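Bak protein (Grouper iridovirus, PDB 5VMN) is a viral Bcl-2 family protein that inhibits apoptosis of the host cell by exclusively sequestering the pro-apoptotic protein Bim. Local coordinates at residues A13-E18 with I77-F82; N52-G57 with L98-R103. All blocks are in the same frame, centred on the assembly; numbering follows the deposited sequence.

Contact 1 of 2, residues A13-E18 with I77-F82; sequences ALLRGE and ISQLYF
The F82 ring takes L15 on one face and R16 at its rim. L15 CB sits almost on the ring normal, 3.6 Å from the centroid of F82, a CH-pi contact over the middle of the face; CD1 of L15 is 3.7 Å from CD2 of F82. With CG anti to the backbone N (chi1 -169°), F82 sends its ring across to the last turn of helix 11-16. At the CZ edge of the ring the R16 guanidinium lies in line with the ring plane, but its own plane is turned 78° to it, so that F82 CZ points at the guanidinium face, NH2 of R16 being 3.5 Å from CZ of F82. This is an edge-to-face meeting rather than a parallel stack, and the charge of R16 finds its partner in E88, through a salt bridge. Q79 supplies the polar part. Its chain bends at chi2 (70°), and NE2 donates to L15 O at 3.0 Å, nearly straight, on a lone pair and with the acceptor in the Q79 amide plane. One carbonyl near the helix end, where G17 leaves helical geometry with positive phi, thus gains a side-chain donor. L15 CD2 passes alongside Q79, 3.8 Å from OE1 of Q79. In this all-helical Bcl-2 fold the contact joins the end of helix 11-16 to helix 68-84; helix 22-37 adjoins it through H28, which touches L14 and Q79, and helix 88-103 packs on F82 through R91 and T95.

Contact 2 of 2, residues N52-G57 with L98-R103; sequences NILEIG and LERFFR
I53 CG2, anti to the backbone N, meets L98 CD2 at 3.7 Å, and L54 CD1 comes down on the facing backbone, 3.7 Å from F101 CA; these are the apolar contacts. The other branch of L54 goes to a polar chain: CD2 lies 3.8 Å from NE of R100, in the plane of the guanidinium at its edge. The aromatic contribution is a CH-pi contact, in which G57 CA stands over the F101 ring, 3.9 Å from its centroid and 28° off the normal. Lacking a side chain, G57 lets the ring lie against the main chain, and CE1 of F101 is 3.2 Å from C of G57, a tight fit. No hydrogen bond crosses between the segments themselves, though just beside them Q97 OE1 accepts from I53 N; N52 caps helix 53-60, its OD1 accepting from E55 N at 3.1 Å with the donor well above the carbonyl plane. The axes of 53-57 and 98-103 run in roughly the same direction, crossing at -37° with a closest approach of 8.5 Å. The pair belongs to the Bcl-2 helical bundle, within homology region 1-3; helix 68-84 packs on both partners, through S78 and L74, and I107 of helix 105-113 reaches F101.

Both contacts are largely buried helix packing, each with an arginine at its margin. They share no helix, yet they abut: Y81 of contact 1 packs on I53 and I56 of contact 2, part of the way helix 68-84 lies against both helices of the second pair. Each presses a CH group on a phenylalanine face, L15 CB in contact 1 and G57 CA in contact 2. Their chemistry differs with place. Contact 1 lies where a helix ends, and only there does a hydrogen bond cross between the segments, from a side chain to a main-chain carbonyl. Contact 2 joins two helices running in roughly the same direction, with apolar side chains and a glycine against a ring. Along the chain their segments alternate.

Contact 1 of 2, residues A13-E18 with I77-F82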
ATOM      1  N   ALA A  13       7.317  -6.142  -5.478  1.00 33.86           N
ATOM      2  CA  ALA A  13       8.583  -6.155  -4.754  1.00 33.26           C
ATOM      3  C   ALA A  13       8.386  -5.716  -3.314  1.00 31.59           C
ATOM      4  O   ALA A  13       8.984  -6.282  -2.398  1.00 30.88           O
ATOM      5  CB  ALA A  13       9.612  -5.246  -5.439  1.00 34.19           C
ATOM      6  N   LEU A  14       7.542  -4.712  -3.099  1.00 31.15           N
ATOM      7  CA  LEU A  14       7.283  -4.230  -1.751  1.00 29.81           C
ATOM      8  C   LEU A  14       6.783  -5.352  -0.864  1.00 28.72           C
ATOM      9  O   LEU A  14       7.259  -5.528   0.260  1.00 27.90           O
ATOM     10  CB  LEU A  14       6.260  -3.104  -1.792  1.00 29.90           C
ATOM     11  CG  LEU A  14       5.845  -2.476  -0.441  1.00 28.82           C
ATOM     12  CD1 LEU A  14       6.902  -1.620   0.126  1.00 29.51           C
ATOM     13  CD2 LEU A  14       4.590  -1.648  -0.618  1.00 37.06           C
ATOM     14  N   LEU A  15       5.773  -6.075  -1.322  1.00 28.96           N
ATOM     15  CA  LEU A  15       5.153  -7.074  -0.457  1.00 28.17           C
ATOM     16  C   LEU A  15       5.981  -8.348  -0.335  1.00 28.64           C
ATOM     17  O   LEU A  15       5.803  -9.107   0.628  1.00 32.20           O
ATOM     18  CB  LEU A  15       3.745  -7.391  -0.976  1.00 29.43           C
ATOM     19  CG  LEU A  15       2.841  -6.147  -0.995  1.00 32.84           C
ATOM     20  CD1 LEU A  15       1.461  -6.487  -1.485  1.00 46.86           C
ATOM     21  CD2 LEU A  15       2.732  -5.463   0.361  1.00 41.60           C
ATOM     22  N   ARG A  16       6.875  -8.603  -1.269  1.00 29.32           N
ATOM     23  CA  ARG A  16       7.756  -9.758  -1.162  1.00 31.43           C
ATOM     24  C   ARG A  16       8.963  -9.442  -0.293  1.00 40.35           C
ATOM     25  O   ARG A  16       9.571 -10.359   0.258  1.00 43.43           O
ATOM     26  CB  ARG A  16       8.180 -10.232  -2.548  1.00 36.27           C
ATOM     27  CG  ARG A  16       7.045 -10.947  -3.289  1.00 43.78           C
ATOM     28  CD  ARG A  16       7.366 -11.351  -4.741  1.00 53.15           C
ATOM     29  NE  ARG A  16       6.349 -12.283  -5.245  1.00 53.68           N
ATOM     30  CZ  ARG A  16       5.138 -11.934  -5.684  1.00 67.41           C
ATOM     31  NH1 ARG A  16       4.287 -12.869  -6.104  1.00 62.27           N
ATOM     32  NH2 ARG A  16       4.762 -10.660  -5.694  1.00 75.29           N
ATOM     33  N   GLY A  17       9.302  -8.162  -0.144  1.00 38.57           N
ATOM     34  CA  GLY A  17      10.290  -7.742   0.835  1.00 37.19           C
ATOM     35  C   GLY A  17      11.682  -8.262   0.561  1.00 50.54           C
ATOM     36  O   GLY A  17      12.486  -8.395   1.489  1.00 51.19           O
ATOM     37  N   GLU A  18      11.987  -8.572  -0.689  1.00 42.20           N
ATOM     38  CA  GLU A  18      13.310  -9.088  -1.001  1.00 49.60           C
ATOM     39  C   GLU A  18      14.066  -8.029  -1.789  1.00 49.46           C
ATOM     40  O   GLU A  18      14.444  -6.999  -1.217  1.00 56.78           O
ATOM     41  CB  GLU A  18      13.199 -10.427  -1.731  1.00 58.31           C
ATOM     42  CG  GLU A  18      12.713 -11.521  -0.785  1.00 64.95           C
ATOM     43  CD  GLU A  18      12.322 -12.809  -1.483  1.00 74.74           C
ATOM     44  OE1 GLU A  18      12.632 -12.969  -2.682  1.00 84.35           O
ATOM     45  OE2 GLU A  18      11.696 -13.666  -0.821  1.00 81.31           O
ATOM     46  N   ILE A  77      -1.729  -3.387   6.007  1.00 18.45           N
ATOM     47  CA  ILE A  77      -2.799  -4.393   5.939  1.00 20.11           C
ATOM     48  C   ILE A  77      -2.585  -5.298   4.732  1.00 22.33           C
ATOM     49  O   ILE A  77      -2.695  -6.528   4.818  1.00 21.68           O
ATOM     50  CB  ILE A  77      -4.171  -3.702   5.886  1.00 20.75           C
ATOM     51  CG1 ILE A  77      -4.475  -3.016   7.207  1.00 23.77           C
ATOM     52  CG2 ILE A  77      -5.302  -4.725   5.605  1.00 22.90           C
ATOM     53  CD1 ILE A  77      -5.565  -2.028   7.092  1.00 32.32           C
ATOM     54  N   SER A  78      -2.286  -4.704   3.582  1.00 21.23           N
ATOM     55  CA  SER A  78      -2.025  -5.515   2.404  1.00 21.22           C
ATOM     56  C   SER A  78      -0.880  -6.493   2.647  1.00 21.84           C
ATOM     57  O   SER A  78      -0.922  -7.639   2.182  1.00 22.41           O
ATOM     58  CB  SER A  78      -1.712  -4.622   1.198  1.00 24.88           C
ATOM     59  OG  SER A  78      -2.793  -3.733   0.964  1.00 26.08           O
ATOM     60  N   GLN A  79       0.187  -6.033   3.316  1.00 21.88           N
ATOM     61  CA  GLN A  79       1.316  -6.909   3.625  1.00 19.96           C
ATOM     62  C   GLN A  79       0.920  -8.083   4.511  1.00 21.17           C
ATOM     63  O   GLN A  79       1.356  -9.224   4.282  1.00 23.36           O
ATOM     64  CB  GLN A  79       2.420  -6.095   4.304  1.00 20.14           C
ATOM     65  CG  GLN A  79       3.649  -6.913   4.679  1.00 22.65           C
ATOM     66  CD  GLN A  79       4.432  -7.361   3.491  1.00 29.14           C
ATOM     67  OE1 GLN A  79       5.256  -6.617   2.972  1.00 29.39           O
ATOM     68  NE2 GLN A  79       4.194  -8.590   3.047  1.00 27.21           N
ATOM     69  N   LEU A  80       0.073  -7.837   5.507  1.00 21.53           N
ATOM     70  CA  LEU A  80      -0.368  -8.921   6.375  1.00 21.55           C
ATOM     71  C   LEU A  80      -1.178  -9.947   5.591  1.00 23.28           C
ATOM     72  O   LEU A  80      -0.978 -11.161   5.753  1.00 24.51           O
ATOM     73  CB  LEU A  80      -1.158  -8.344   7.547  1.00 21.25           C
ATOM     74  CG  LEU A  80      -0.293  -7.546   8.538  1.00 25.10           C
ATOM     75  CD1 LEU A  80      -1.170  -6.773   9.490  1.00 24.80           C
ATOM     76  CD2 LEU A  80       0.595  -8.492   9.352  1.00 32.17           C
ATOM     77  N   TYR A  81      -2.062  -9.485   4.701  1.00 22.40           N
ATOM     78  CA  TYR A  81      -2.761 -10.428   3.827  1.00 23.92           C
ATOM     79  C   TYR A  81      -1.789 -11.197   2.945  1.00 23.65           C
ATOM     80  O   TYR A  81      -1.943 -12.405   2.752  1.00 26.79           O
ATOM     81  CB  TYR A  81      -3.763  -9.695   2.930  1.00 21.71           C
ATOM     82  CG  TYR A  81      -5.122  -9.452   3.541  1.00 21.55           C
ATOM     83  CD1 TYR A  81      -5.959 -10.506   3.857  1.00 23.10           C
ATOM     84  CD2 TYR A  81      -5.612  -8.167   3.689  1.00 22.00           C
ATOM     85  CE1 TYR A  81      -7.224 -10.270   4.369  1.00 22.96           C
ATOM     86  CE2 TYR A  81      -6.876  -7.926   4.214  1.00 20.65           C
ATOM     87  CZ  TYR A  81      -7.673  -8.986   4.527  1.00 21.90           C
ATOM     88  OH  TYR A  81      -8.931  -8.758   5.010  1.00 22.72           O
ATOM     89  N   PHE A  82      -0.817 -10.494   2.353  1.00 22.96           N
ATOM     90  CA  PHE A  82       0.117 -11.126   1.430  1.00 24.28           C
ATOM     91  C   PHE A  82       0.951 -12.180   2.140  1.00 28.72           C
ATOM     92  O   PHE A  82       1.106 -13.309   1.648  1.00 29.52           O
ATOM     93  CB  PHE A  82       0.989 -10.026   0.811  1.00 23.52           C
ATOM     94  CG  PHE A  82       1.831 -10.466  -0.346  1.00 24.99           C
ATOM     95  CD1 PHE A  82       3.068 -11.040  -0.132  1.00 26.28           C
ATOM     96  CD2 PHE A  82       1.422 -10.217  -1.646  1.00 26.77           C
ATOM     97  CE1 PHE A  82       3.882 -11.391  -1.194  1.00 31.08           C
ATOM     98  CE2 PHE A  82       2.240 -10.557  -2.717  1.00 29.32           C
ATOM     99  CZ  PHE A  82       3.463 -11.155  -2.485  1.00 32.00           C
TER

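Contact 2 of 2, residues N52-G57 with L98-R103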
ATOM      1  N   ASN A  52      -9.882  -7.886   0.139  1.00 25.96           N
ATOM      2  CA  ASN A  52     -10.380  -6.966  -0.893  1.00 25.88           C
ATOM      3  C   ASN A  52      -9.705  -5.623  -0.662  1.00 23.89           C
ATOM      4  O   ASN A  52     -10.241  -4.741   0.014  1.00 25.49           O
ATOM      5  CB  ASN A  52     -11.890  -6.839  -0.873  1.00 28.03           C
ATOM      6  CG  ASN A  52     -12.408  -6.091  -2.072  1.00 33.21           C
ATOM      7  OD1 ASN A  52     -11.699  -5.290  -2.668  1.00 34.64           O
ATOM      8  ND2 ASN A  52     -13.655  -6.347  -2.429  1.00 41.02           N
ATOM      9  N   ILE A  53      -8.494  -5.480  -1.207  1.00 24.03           N
ATOM     10  CA  ILE A  53      -7.687  -4.312  -0.872  1.00 22.91           C
ATOM     11  C   ILE A  53      -8.298  -3.054  -1.462  1.00 24.23           C
ATOM     12  O   ILE A  53      -8.146  -1.963  -0.890  1.00 24.17           O
ATOM     13  CB  ILE A  53      -6.242  -4.488  -1.352  1.00 29.42           C
ATOM     14  CG1 ILE A  53      -5.637  -5.801  -0.844  1.00 30.70           C
ATOM     15  CG2 ILE A  53      -5.401  -3.305  -0.932  1.00 30.26           C
ATOM     16  CD1 ILE A  53      -5.655  -5.968   0.623  1.00 29.25           C
ATOM     17  N   LEU A  54      -8.921  -3.154  -2.639  1.00 25.17           N
ATOM     18  CA  LEU A  54      -9.565  -1.978  -3.212  1.00 25.77           C
ATOM     19  C   LEU A  54     -10.655  -1.451  -2.292  1.00 26.54           C
ATOM     20  O   LEU A  54     -10.727  -0.245  -2.025  1.00 27.64           O
ATOM     21  CB  LEU A  54     -10.127  -2.309  -4.596  1.00 27.87           C
ATOM     22  CG  LEU A  54     -10.888  -1.197  -5.292  1.00 31.71           C
ATOM     23  CD1 LEU A  54      -9.977   0.006  -5.475  1.00 36.05           C
ATOM     24  CD2 LEU A  54     -11.387  -1.712  -6.632  1.00 36.66           C
ATOM     25  N   GLU A  55     -11.469  -2.349  -1.747  1.00 25.23           N
ATOM     26  CA  GLU A  55     -12.509  -1.950  -0.807  1.00 24.58           C
ATOM     27  C   GLU A  55     -11.900  -1.317   0.432  1.00 25.92           C
ATOM     28  O   GLU A  55     -12.392  -0.294   0.921  1.00 24.75           O
ATOM     29  CB  GLU A  55     -13.357  -3.159  -0.409  1.00 29.48           C
ATOM     30  CG  GLU A  55     -14.431  -2.817   0.578  1.00 34.39           C
ATOM     31  CD  GLU A  55     -15.361  -3.980   0.880  1.00 52.43           C
ATOM     32  OE1 GLU A  55     -15.870  -4.050   2.019  1.00 61.74           O
ATOM     33  OE2 GLU A  55     -15.574  -4.813  -0.023  1.00 53.22           O
ATOM     34  N   ILE A  56     -10.840  -1.923   0.966  1.00 21.68           N
ATOM     35  CA  ILE A  56     -10.216  -1.382   2.180  1.00 20.66           C
ATOM     36  C   ILE A  56      -9.658   0.011   1.925  1.00 21.77           C
ATOM     37  O   ILE A  56      -9.869   0.930   2.721  1.00 22.94           O
ATOM     38  CB  ILE A  56      -9.117  -2.324   2.688  1.00 23.05           C
ATOM     39  CG1 ILE A  56      -9.733  -3.651   3.122  1.00 28.79           C
ATOM     40  CG2 ILE A  56      -8.399  -1.687   3.894  1.00 26.74           C
ATOM     41  CD1 ILE A  56      -8.696  -4.711   3.423  1.00 32.49           C
ATOM     42  N   GLY A  57      -8.981   0.200   0.789  1.00 22.47           N
ATOM     43  CA  GLY A  57      -8.447   1.515   0.465  1.00 22.24           C
ATOM     44  C   GLY A  57      -9.545   2.547   0.297  1.00 22.84           C
ATOM     45  O   GLY A  57      -9.456   3.659   0.821  1.00 23.99           O
ATOM     46  N   LEU A  98      -4.159  -3.665  -5.036  1.00 29.88           N
ATOM     47  CA  LEU A  98      -3.425  -2.474  -4.605  1.00 28.27           C
ATOM     48  C   LEU A  98      -3.196  -1.521  -5.761  1.00 31.21           C
ATOM     49  O   LEU A  98      -3.449  -0.315  -5.653  1.00 33.38           O
ATOM     50  CB  LEU A  98      -2.075  -2.869  -4.020  1.00 38.76           C
ATOM     51  CG  LEU A  98      -1.883  -2.844  -2.535  1.00 42.45           C
ATOM     52  CD1 LEU A  98      -0.427  -3.096  -2.256  1.00 36.93           C
ATOM     53  CD2 LEU A  98      -2.315  -1.549  -1.939  1.00 29.37           C
ATOM     54  N   GLU A  99      -2.697  -2.045  -6.880  1.00 31.42           N
ATOM     55  CA  GLU A  99      -2.453  -1.192  -8.035  1.00 36.49           C
ATOM     56  C   GLU A  99      -3.732  -0.492  -8.471  1.00 38.12           C
ATOM     57  O   GLU A  99      -3.716   0.706  -8.784  1.00 35.92           O
ATOM     58  CB  GLU A  99      -1.866  -2.018  -9.175  1.00 41.10           C
ATOM     59  CG  GLU A  99      -0.482  -2.561  -8.856  1.00 42.75           C
ATOM     60  CD  GLU A  99      -0.041  -3.687  -9.778  1.00 64.74           C
ATOM     61  OE1 GLU A  99      -0.906  -4.403 -10.319  1.00 60.02           O
ATOM     62  OE2 GLU A  99       1.180  -3.861  -9.955  1.00 73.29           O
ATOM     63  N   ARG A 100      -4.855  -1.221  -8.481  1.00 35.58           N
ATOM     64  CA  ARG A 100      -6.119  -0.635  -8.897  1.00 37.47           C
ATOM     65  C   ARG A 100      -6.497   0.529  -7.989  1.00 34.45           C
ATOM     66  O   ARG A 100      -6.984   1.566  -8.465  1.00 37.33           O
ATOM     67  CB  ARG A 100      -7.213  -1.722  -8.906  1.00 45.95           C
ATOM     68  CG  ARG A 100      -8.296  -1.607  -9.964  1.00 65.95           C
ATOM     69  CD  ARG A 100      -8.927  -2.983 -10.279  1.00 57.77           C
ATOM     70  NE  ARG A 100      -9.237  -3.712  -9.047  1.00 73.92           N
ATOM     71  CZ  ARG A 100      -8.909  -4.982  -8.782  1.00 72.57           C
ATOM     72  NH1 ARG A 100      -8.256  -5.736  -9.662  1.00 73.20           N
ATOM     73  NH2 ARG A 100      -9.249  -5.504  -7.611  1.00 69.55           N
ATOM     74  N   PHE A 101      -6.272   0.385  -6.680  1.00 30.30           N
ATOM     75  CA  PHE A 101      -6.597   1.472  -5.768  1.00 28.09           C
ATOM     76  C   PHE A 101      -5.792   2.718  -6.110  1.00 31.75           C
ATOM     77  O   PHE A 101      -6.338   3.825  -6.174  1.00 30.62           O
ATOM     78  CB  PHE A 101      -6.329   1.071  -4.314  1.00 27.32           C
ATOM     79  CG  PHE A 101      -6.467   2.219  -3.348  1.00 26.59           C
ATOM     80  CD1 PHE A 101      -7.721   2.696  -3.016  1.00 27.66           C
ATOM     81  CD2 PHE A 101      -5.354   2.856  -2.833  1.00 27.18           C
ATOM     82  CE1 PHE A 101      -7.874   3.755  -2.160  1.00 29.28           C
ATOM     83  CE2 PHE A 101      -5.494   3.920  -1.957  1.00 27.00           C
ATOM     84  CZ  PHE A 101      -6.763   4.373  -1.625  1.00 24.77           C
ATOM     85  N   PHE A 102      -4.482   2.559  -6.302  1.00 31.02           N
ATOM     86  CA  PHE A 102      -3.624   3.729  -6.466  1.00 30.65           C
ATOM     87  C   PHE A 102      -3.761   4.347  -7.849  1.00 37.05           C
ATOM     88  O   PHE A 102      -3.403   5.513  -8.038  1.00 37.06           O
ATOM     89  CB  PHE A 102      -2.161   3.366  -6.179  1.00 28.00           C
ATOM     90  CG  PHE A 102      -1.866   3.226  -4.711  1.00 26.42           C
ATOM     91  CD1 PHE A 102      -1.827   4.340  -3.889  1.00 26.38           C
ATOM     92  CD2 PHE A 102      -1.673   1.989  -4.149  1.00 28.30           C
ATOM     93  CE1 PHE A 102      -1.597   4.221  -2.544  1.00 29.60           C
ATOM     94  CE2 PHE A 102      -1.410   1.864  -2.803  1.00 27.91           C
ATOM     95  CZ  PHE A 102      -1.403   2.981  -1.984  1.00 29.05           C
ATOM     96  N   ARG A 103      -4.304   3.615  -8.813  1.00 34.44           N
ATOM     97  CA  ARG A 103      -4.524   4.187 -10.141  1.00 35.83           C
ATOM     98  C   ARG A 103      -5.813   4.992 -10.241  1.00 35.98           C
ATOM     99  O   ARG A 103      -6.030   5.666 -11.250  1.00 37.28           O
ATOM    100  CB  ARG A 103      -4.530   3.081 -11.191  1.00 43.04           C
ATOM    101  CG  ARG A 103      -3.160   2.441 -11.398  1.00 54.92           C
ATOM    102  CD  ARG A 103      -3.119   1.598 -12.672  1.00 62.59           C
ATOM    103  NE  ARG A 103      -4.268   0.690 -12.776  1.00 74.53           N
ATOM    104  CZ  ARG A 103      -4.235  -0.627 -12.561  1.00 61.85           C
ATOM    105  NH1 ARG A 103      -3.102  -1.242 -12.226  1.00 70.02           N
ATOM    106  NH2 ARG A 103      -5.349  -1.334 -12.677  1.00 60.22           N
TER